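Local atomic coordinates of conjugal transfer protein-like C-terminal domain-containing protein (Enterococcus faecalis, PDB entry 4EC6), a protein that probably serves conjugative transfer of plasmid pIP501 as TraM, a membrane protein whose C-terminal, NTF2-like domain resembles VirB8 proteins of type IV secretion systems. Residues F138-T143 against F147-Q152; Y108-E111 against G116-V119; Y121-S126 against P153-F158. One frame throughout, in Å; residues are numbered along the deposited sequence.

The three contacts lie in one antiparallel sheet of four strands, ordered 101-112, 117-126, 131-142 and 147-157 both in sequence and across the sheet. Contact 2 joins the first two strands as a hairpin and contact 1 the last two; their centres are about 10 Å apart, linked by V140 N to Y117 O (2.9 Å, probably a hydrogen bond). Contact 3, about 18 Å from contact 1 and 15 Å from contact 2 between centres, packs side chains of strands 117-126 and 147-157 across strand 131-142. Along the chain contact 2 closes first; contact 1 then falls between the segments of contact 3. Contacts 1 and 2 are thus the outer hairpins of this NTF2-like domain's sheet.

Contact 1: residues F138-T143 against F147-Q152; sequences FEVEPT and FLVTTQ
E141 and T150 meet along the whole glutamate side chain. CB of E141 begins the contact 4.0 Å from T150 CG2; its CG follows at 3.8 Å from the same methyl, and CD closes to 3.5 Å of it. At the tip both carboxylate oxygens stay near the methyl; OE2 also nears the hydroxyl, without a hydrogen bond, and the side chains cross at about a right angle. E141 and L148 form an antiparallel hydrogen-bonded pair, L148 N and E141 O lying 2.8 Å apart and the reciprocal bond matching it. Two residues back along the first strand, past the non-hydrogen-bonded pair V140 and V149, T150 N still donates to E139 O (2.9 Å), but from above the carbonyl plane. The return bond changes partner: T150 turns to a psi of 3°, and T151 OG1 accepts from E139 N, at 2.9 Å and an N-H...O angle of 165°. The hydroxyl reaches that NH because chi1 of T151, 55°, sets OG1 between its own backbone N and carbonyl carbon; CG2 then rests beside the carboxylate end of E139. The other face of the hairpin is apolar. F138 CE1 lies 3.8 Å from V149 CG2, while CD1 of F147 meets V140 and P142 obliquely. Helix 54-68 packs on this face, F64 against the F138 ring and F60 against F147. The chemistry is thus largely divided: hydrocarbon faces the helix, glutamates lie along threonine methyls on the opposite face, where L148 also packs on the T143 methyl, and a threonine hydroxyl replaces a backbone carbonyl where the regular ladder stops.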
loop_
_atom_site.group_PDB
_atom_site.type_symbol
_atom_site.label_atom_id
_atom_site.label_comp_id
_atom_site.label_asym_id
_atom_site.label_seq_id
_atom_site.Cartn_x
_atom_site.Cartn_y
_atom_site.Cartn_z
ATOM N N PHE A 138 -0.898 17.722 -4.081
ATOM C CA PHE A 138 0.108 18.665 -3.658
ATOM C C PHE A 138 1.394 18.417 -4.457
ATOM O O PHE A 138 1.585 17.352 -5.032
ATOM C CB PHE A 138 0.339 18.591 -2.163
ATOM C CG PHE A 138 0.778 17.249 -1.652
ATOM C CD1 PHE A 138 2.142 16.947 -1.519
ATOM C CD2 PHE A 138 -0.158 16.300 -1.212
ATOM C CE1 PHE A 138 2.554 15.726 -1.010
ATOM C CE2 PHE A 138 0.271 15.067 -0.689
ATOM C CZ PHE A 138 1.616 14.774 -0.588
ATOM N N GLU A 139 2.271 19.395 -4.525
ATOM C CA GLU A 139 3.551 19.163 -5.225
ATOM C C GLU A 139 4.723 18.856 -4.306
ATOM O O GLU A 139 4.694 19.156 -3.135
ATOM C CB GLU A 139 3.839 20.293 -6.182
ATOM C CG GLU A 139 2.654 20.458 -7.074
ATOM C CD GLU A 139 2.769 21.661 -7.970
ATOM O OE1 GLU A 139 3.924 22.154 -8.180
ATOM O OE2 GLU A 139 1.685 22.109 -8.452
ATOM N N VAL A 140 5.760 18.283 -4.871
ATOM C CA VAL A 140 6.864 17.683 -4.115
ATOM C C VAL A 140 8.106 17.892 -4.963
ATOM O O VAL A 140 8.011 17.824 -6.160
ATOM C CB VAL A 140 6.584 16.186 -3.953
ATOM C CG1 VAL A 140 7.834 15.384 -3.669
ATOM C CG2 VAL A 140 5.619 16.016 -2.808
ATOM N N GLU A 141 9.235 18.234 -4.360
ATOM C CA GLU A 141 10.480 18.460 -5.095
ATOM C C GLU A 141 11.598 17.702 -4.428
ATOM O O GLU A 141 11.584 17.499 -3.207
ATOM C CB GLU A 141 10.807 19.938 -5.217
ATOM C CG GLU A 141 9.879 20.683 -6.169
ATOM C CD GLU A 141 10.056 22.204 -6.087
ATOM O OE1 GLU A 141 11.123 22.672 -5.607
ATOM O OE2 GLU A 141 9.108 22.944 -6.471
ATOM N N PRO A 142 12.532 17.185 -5.230
ATOM C CA PRO A 142 13.577 16.411 -4.569
ATOM C C PRO A 142 14.560 17.378 -3.949
ATOM O O PRO A 142 14.624 18.531 -4.349
ATOM C CB PRO A 142 14.231 15.644 -5.718
ATOM C CG PRO A 142 13.955 16.468 -6.950
ATOM C CD PRO A 142 12.587 17.069 -6.707
ATOM N N THR A 143 15.275 16.907 -2.950
ATOM C CA THR A 143 16.339 17.651 -2.318
ATOM C C THR A 143 17.499 16.703 -2.427
ATOM O O THR A 143 17.276 15.519 -2.656
ATOM C CB THR A 143 16.002 17.995 -0.845
ATOM O OG1 THR A 143 15.667 16.810 -0.106
ATOM C CG2 THR A 143 14.835 18.897 -0.825
ATOM N N PHE A 147 13.158 14.815 -0.100
ATOM C CA PHE A 147 11.968 15.445 -0.714
ATOM C C PHE A 147 11.398 16.542 0.140
ATOM O O PHE A 147 11.547 16.514 1.354
ATOM C CB PHE A 147 10.882 14.412 -0.925
ATOM C CG PHE A 147 11.329 13.240 -1.721
ATOM C CD1 PHE A 147 11.410 13.321 -3.093
ATOM C CD2 PHE A 147 11.694 12.049 -1.080
ATOM C CE1 PHE A 147 11.833 12.235 -3.836
ATOM C CE2 PHE A 147 12.139 10.954 -1.812
ATOM C CZ PHE A 147 12.208 11.045 -3.195
ATOM N N LEU A 148 10.742 17.509 -0.495
ATOM C CA LEU A 148 9.963 18.478 0.251
ATOM C C LEU A 148 8.628 18.749 -0.472
ATOM O O LEU A 148 8.583 18.723 -1.713
ATOM C CB LEU A 148 10.740 19.753 0.436
ATOM C CG LEU A 148 11.961 19.791 1.361
ATOM C CD1 LEU A 148 12.855 20.989 1.079
ATOM C CD2 LEU A 148 11.507 19.784 2.808
ATOM N N VAL A 149 7.550 18.937 0.305
ATOM C CA VAL A 149 6.279 19.425 -0.211
ATOM C C VAL A 149 6.441 20.928 -0.553
ATOM O O VAL A 149 7.032 21.669 0.234
ATOM C CB VAL A 149 5.148 19.269 0.852
ATOM C CG1 VAL A 149 3.876 19.961 0.414
ATOM C CG2 VAL A 149 4.887 17.804 1.181
ATOM N N THR A 150 5.894 21.382 -1.681
ATOM C CA THR A 150 6.077 22.742 -2.100
ATOM C C THR A 150 4.790 23.510 -2.410
ATOM O O THR A 150 4.849 24.627 -2.892
ATOM C CB THR A 150 6.977 22.816 -3.358
ATOM O OG1 THR A 150 6.388 22.043 -4.424
ATOM C CG2 THR A 150 8.346 22.291 -3.090
ATOM N N THR A 151 3.618 22.920 -2.228
ATOM C CA THR A 151 2.365 23.691 -2.320
ATOM C C THR A 151 1.486 23.288 -1.142
ATOM O O THR A 151 1.729 22.272 -0.497
ATOM C CB THR A 151 1.588 23.400 -3.588
ATOM O OG1 THR A 151 1.369 21.988 -3.666
ATOM C CG2 THR A 151 2.334 23.852 -4.795
ATOM N N GLN A 152 0.473 24.078 -0.840
ATOM C CA GLN A 152 -0.437 23.666 0.212
ATOM C C GLN A 152 -1.375 22.601 -0.407
ATOM O O GLN A 152 -1.832 22.808 -1.490
ATOM C CB GLN A 152 -1.219 24.858 0.718
ATOM C CG GLN A 152 -2.250 24.382 1.721
ATOM C CD GLN A 152 -3.026 25.490 2.318
ATOM O OE1 GLN A 152 -3.383 26.428 1.627
ATOM N NE2 GLN A 152 -3.305 25.397 3.616
HETATM O O HOH W 1 14.711 16.700 2.509
#

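Contact 2: residues Y108-E111 against G116-V119; sequences YGSE and GYSV
Two oxygens, S110 OG and the backbone O of E111, approach the Y117 ring obliquely near CD1. S110 OG comes to 3.7 Å of Y117 CD1, and E111 O lies slightly farther from the same carbon, at 3.9 Å. A chi1 of 67° places the serine hydroxyl between its backbone N and carbonyl carbon; there it is also hydrogen-bonded to NE2 of Q54 on helix 54-68. The second aromatic group, Y108, turns away from 116-119 and is met by K56 of the third subunit in a cation-pi interaction. The backbones form the ladder of a beta hairpin, the strand segments at 159° to each other. E111 and S118 make the hydrogen-bonded pair, but unequally: S118 N to E111 O is 2.8 Å, with the donor in the carbonyl plane, whereas E111 N to S118 O is bent to 128° and weak. S118 O has additional company, since S110 CA stands only 3.0 Å from it in a CA-H...O contact. Water 2 donates to that carbonyl and also to G109 O, which lies 3.0 Å from the water, bridging the strands just where direct bonding slackens. On the following pair, S110 and V119, the side chains share one face, and V119 CG1 approaches S110 CB at 4.2 Å. Y108 and G109 both face E120, a classic beta bulge in strand 101-112. The backbone angles of G109, with phi positive, are ones that call for glycine, because any CB would jam against the carbonyl O of Y108.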
loop_
_atom_site.group_PDB
_atom_site.type_symbol
_atom_site.label_atom_id
_atom_site.label_comp_id
_atom_site.label_asym_id
_atom_site.label_seq_id
_atom_site.Cartn_x
_atom_site.Cartn_y
_atom_site.Cartn_z
ATOM N N TYR A 108 -2.317 7.717 -5.822
ATOM C CA TYR A 108 -3.112 7.850 -7.048
ATOM C C TYR A 108 -2.284 8.422 -8.210
ATOM O O TYR A 108 -2.818 8.852 -9.227
ATOM C CB TYR A 108 -4.385 8.674 -6.768
ATOM C CG TYR A 108 -5.586 8.333 -7.653
ATOM C CD1 TYR A 108 -6.017 7.039 -7.796
ATOM C CD2 TYR A 108 -6.294 9.324 -8.335
ATOM C CE1 TYR A 108 -7.085 6.705 -8.598
ATOM C CE2 TYR A 108 -7.394 9.016 -9.138
ATOM C CZ TYR A 108 -7.777 7.688 -9.264
ATOM O OH TYR A 108 -8.859 7.329 -10.058
ATOM N N GLY A 109 -0.966 8.404 -8.085
ATOM C CA GLY A 109 -0.107 8.732 -9.204
ATOM C C GLY A 109 0.438 10.138 -9.171
ATOM O O GLY A 109 0.027 10.988 -8.380
ATOM N N SER A 110 1.363 10.394 -10.075
ATOM C CA SER A 110 2.013 11.674 -10.137
ATOM C C SER A 110 2.076 12.164 -11.552
ATOM O O SER A 110 1.799 11.448 -12.480
ATOM C CB SER A 110 3.426 11.543 -9.590
ATOM O OG SER A 110 4.126 10.729 -10.482
ATOM N N GLU A 111 2.500 13.400 -11.691
ATOM C CA GLU A 111 2.474 14.132 -12.914
ATOM C C GLU A 111 3.687 15.018 -12.759
ATOM O O GLU A 111 3.812 15.790 -11.784
ATOM C CB GLU A 111 1.190 14.961 -12.951
ATOM C CG GLU A 111 0.747 15.442 -14.303
ATOM C CD GLU A 111 0.454 14.292 -15.252
ATOM O OE1 GLU A 111 -0.655 13.700 -15.136
ATOM O OE2 GLU A 111 1.334 13.984 -16.114
ATOM N N GLY A 116 9.429 19.310 -10.044
ATOM C CA GLY A 116 9.115 18.158 -9.263
ATOM C C GLY A 116 7.989 17.336 -9.814
ATOM O O GLY A 116 7.952 16.980 -11.011
ATOM N N TYR A 117 7.093 16.993 -8.902
ATOM C CA TYR A 117 5.979 16.165 -9.230
ATOM C C TYR A 117 4.785 16.651 -8.494
ATOM O O TYR A 117 4.892 17.038 -7.344
ATOM C CB TYR A 117 6.280 14.734 -8.838
ATOM C CG TYR A 117 7.208 14.094 -9.808
ATOM C CD1 TYR A 117 6.708 13.344 -10.860
ATOM C CD2 TYR A 117 8.605 14.241 -9.699
ATOM C CE1 TYR A 117 7.553 12.743 -11.763
ATOM C CE2 TYR A 117 9.463 13.623 -10.598
ATOM C CZ TYR A 117 8.915 12.894 -11.623
ATOM O OH TYR A 117 9.704 12.284 -12.568
ATOM N N SER A 118 3.655 16.656 -9.178
ATOM C CA SER A 118 2.371 16.807 -8.543
ATOM C C SER A 118 1.874 15.387 -8.196
ATOM O O SER A 118 1.780 14.521 -9.086
ATOM C CB SER A 118 1.413 17.490 -9.512
ATOM O OG SER A 118 0.140 17.561 -8.921
ATOM N N VAL A 119 1.595 15.132 -6.911
ATOM C CA VAL A 119 1.154 13.793 -6.504
ATOM C C VAL A 119 -0.306 13.800 -6.076
ATOM O O VAL A 119 -0.796 14.766 -5.514
ATOM C CB VAL A 119 2.062 13.153 -5.405
ATOM C CG1 VAL A 119 3.509 13.261 -5.782
ATOM C CG2 VAL A 119 1.900 13.818 -4.055
HETATM O O HOH W 2 -0.850 13.237 -10.167
#

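Contact 3: residues Y121-S126 against P153-F158; sequences YLLNVS and PKLTDF
L155 and L123 meet first, methyl to methyl: CD1 of L155 lies 4.0 Å from CD1 of L123, and the two side chains cross at about a right angle. Further along, D157 carries a salt bridge to K132. F158 ends the segment and supplies its flat group. With CG anti to the backbone N (chi1 174°), the ring presents one face to L122. CD2 of L122 sits over that face, 3.9 Å from the ring centroid and only 4° off its normal, a well-centred CH-pi contact. The other methyl, CD1, stands on the same side of the ring, displaced from its centre, 3.5 Å from F158 CE2. No hydrogen bond crosses between the segments, and the CA atoms of L122 and F158 are 8.1 Å apart, since these strands are not neighbours. Strand 131-142 lies between them, its M133 touching both L122 and F158. As successive strand residues, L122 and L123 point to alternate faces of the sheet: L123 lies with F69 and L102, near the end of helix 54-68, whereas L122 lies with Y108 and F160 of its own chain and with T59 of the third subunit.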
loop_
_atom_site.group_PDB
_atom_site.type_symbol
_atom_site.label_atom_id
_atom_site.label_comp_id
_atom_site.label_asym_id
_atom_site.label_seq_id
_atom_site.Cartn_x
_atom_site.Cartn_y
_atom_site.Cartn_z
ATOM N N TYR A 121 -3.433 11.459 -3.956
ATOM C CA TYR A 121 -3.890 10.310 -3.178
ATOM C C TYR A 121 -5.406 10.292 -3.062
ATOM O O TYR A 121 -6.063 11.340 -3.017
ATOM C CB TYR A 121 -3.278 10.313 -1.786
ATOM C CG TYR A 121 -1.762 10.304 -1.747
ATOM C CD1 TYR A 121 -1.063 9.170 -1.323
ATOM C CD2 TYR A 121 -1.022 11.424 -2.119
ATOM C CE1 TYR A 121 0.318 9.130 -1.302
ATOM C CE2 TYR A 121 0.368 11.411 -2.083
ATOM C CZ TYR A 121 1.024 10.249 -1.670
ATOM O OH TYR A 121 2.384 10.228 -1.652
ATOM N N LEU A 122 -5.975 9.093 -2.981
ATOM C CA LEU A 122 -7.382 8.947 -2.602
ATOM C C LEU A 122 -7.461 8.647 -1.124
ATOM O O LEU A 122 -6.744 7.784 -0.648
ATOM C CB LEU A 122 -8.055 7.811 -3.371
ATOM C CG LEU A 122 -8.227 8.092 -4.834
ATOM C CD1 LEU A 122 -9.361 7.192 -5.297
ATOM C CD2 LEU A 122 -8.542 9.573 -5.145
ATOM N N LEU A 123 -8.341 9.332 -0.401
ATOM C CA LEU A 123 -8.443 9.168 1.030
ATOM C C LEU A 123 -9.865 8.810 1.434
ATOM O O LEU A 123 -10.840 9.212 0.788
ATOM C CB LEU A 123 -8.060 10.478 1.709
ATOM C CG LEU A 123 -6.829 11.259 1.263
ATOM C CD1 LEU A 123 -6.711 12.603 1.964
ATOM C CD2 LEU A 123 -5.586 10.444 1.577
ATOM N N ASN A 124 -9.990 8.047 2.494
ATOM C CA ASN A 124 -11.253 7.997 3.186
ATOM C C ASN A 124 -11.009 8.868 4.401
ATOM O O ASN A 124 -10.166 8.519 5.257
ATOM C CB ASN A 124 -11.610 6.585 3.656
ATOM C CG ASN A 124 -11.998 5.639 2.510
ATOM O OD1 ASN A 124 -12.599 6.045 1.495
ATOM N ND2 ASN A 124 -11.681 4.335 2.690
ATOM N N VAL A 125 -11.699 10.005 4.472
ATOM C CA VAL A 125 -11.710 10.777 5.721
ATOM C C VAL A 125 -13.047 10.649 6.447
ATOM O O VAL A 125 -14.094 10.324 5.864
ATOM C CB VAL A 125 -11.210 12.250 5.576
ATOM C CG1 VAL A 125 -10.019 12.301 4.645
ATOM C CG2 VAL A 125 -12.270 13.179 5.037
ATOM N N SER A 126 -12.971 10.886 7.735
ATOM C CA SER A 126 -14.106 10.724 8.627
ATOM C C SER A 126 -14.242 12.032 9.413
ATOM O O SER A 126 -13.250 12.575 9.931
ATOM C CB SER A 126 -13.849 9.520 9.530
ATOM O OG SER A 126 -14.832 9.373 10.519
ATOM N N PRO A 153 -1.602 21.444 0.253
ATOM C CA PRO A 153 -2.407 20.385 -0.376
ATOM C C PRO A 153 -3.833 20.843 -0.693
ATOM O O PRO A 153 -4.417 21.547 0.113
ATOM C CB PRO A 153 -2.421 19.299 0.699
ATOM C CG PRO A 153 -1.176 19.502 1.463
ATOM C CD PRO A 153 -1.022 20.988 1.536
ATOM N N LYS A 154 -4.354 20.499 -1.874
ATOM C CA LYS A 154 -5.795 20.671 -2.216
ATOM C C LYS A 154 -6.590 19.395 -1.966
ATOM O O LYS A 154 -6.272 18.292 -2.438
ATOM C CB LYS A 154 -6.052 21.095 -3.678
ATOM C CG LYS A 154 -5.355 22.364 -4.187
ATOM C CD LYS A 154 -5.010 23.277 -3.004
ATOM C CE LYS A 154 -4.603 24.700 -3.396
ATOM N NZ LYS A 154 -4.825 25.558 -2.186
ATOM N N LEU A 155 -7.650 19.553 -1.212
ATOM C CA LEU A 155 -8.516 18.462 -0.873
ATOM C C LEU A 155 -9.795 18.670 -1.680
ATOM O O LEU A 155 -10.311 19.747 -1.679
ATOM C CB LEU A 155 -8.782 18.570 0.610
ATOM C CG LEU A 155 -9.022 17.392 1.490
ATOM C CD1 LEU A 155 -8.140 16.207 1.069
ATOM C CD2 LEU A 155 -8.716 17.909 2.887
ATOM N N THR A 156 -10.301 17.663 -2.398
ATOM C CA THR A 156 -11.516 17.841 -3.182
ATOM C C THR A 156 -12.332 16.585 -3.115
ATOM O O THR A 156 -11.791 15.512 -2.906
ATOM C CB THR A 156 -11.208 18.094 -4.669
ATOM O OG1 THR A 156 -10.369 17.048 -5.168
ATOM C CG2 THR A 156 -10.509 19.437 -4.885
ATOM N N ASP A 157 -13.643 16.706 -3.323
ATOM C CA ASP A 157 -14.535 15.537 -3.323
ATOM C C ASP A 157 -14.237 14.672 -4.544
ATOM O O ASP A 157 -13.774 15.168 -5.541
ATOM C CB ASP A 157 -15.982 15.994 -3.357
ATOM C CG ASP A 157 -16.491 16.490 -1.998
ATOM O OD1 ASP A 157 -15.719 16.567 -0.994
ATOM O OD2 ASP A 157 -17.701 16.816 -1.962
ATOM N N PHE A 158 -14.475 13.376 -4.459
ATOM C CA PHE A 158 -14.054 12.484 -5.493
ATOM C C PHE A 158 -15.019 11.323 -5.607
ATOM O O PHE A 158 -15.589 10.877 -4.614
ATOM C CB PHE A 158 -12.623 11.932 -5.212
ATOM C CG PHE A 158 -12.190 10.869 -6.201
ATOM C CD1 PHE A 158 -11.530 11.211 -7.400
ATOM C CD2 PHE A 158 -12.500 9.518 -5.976
ATOM C CE1 PHE A 158 -11.168 10.225 -8.328
ATOM C CE2 PHE A 158 -12.120 8.537 -6.898
ATOM C CZ PHE A 158 -11.447 8.898 -8.079
#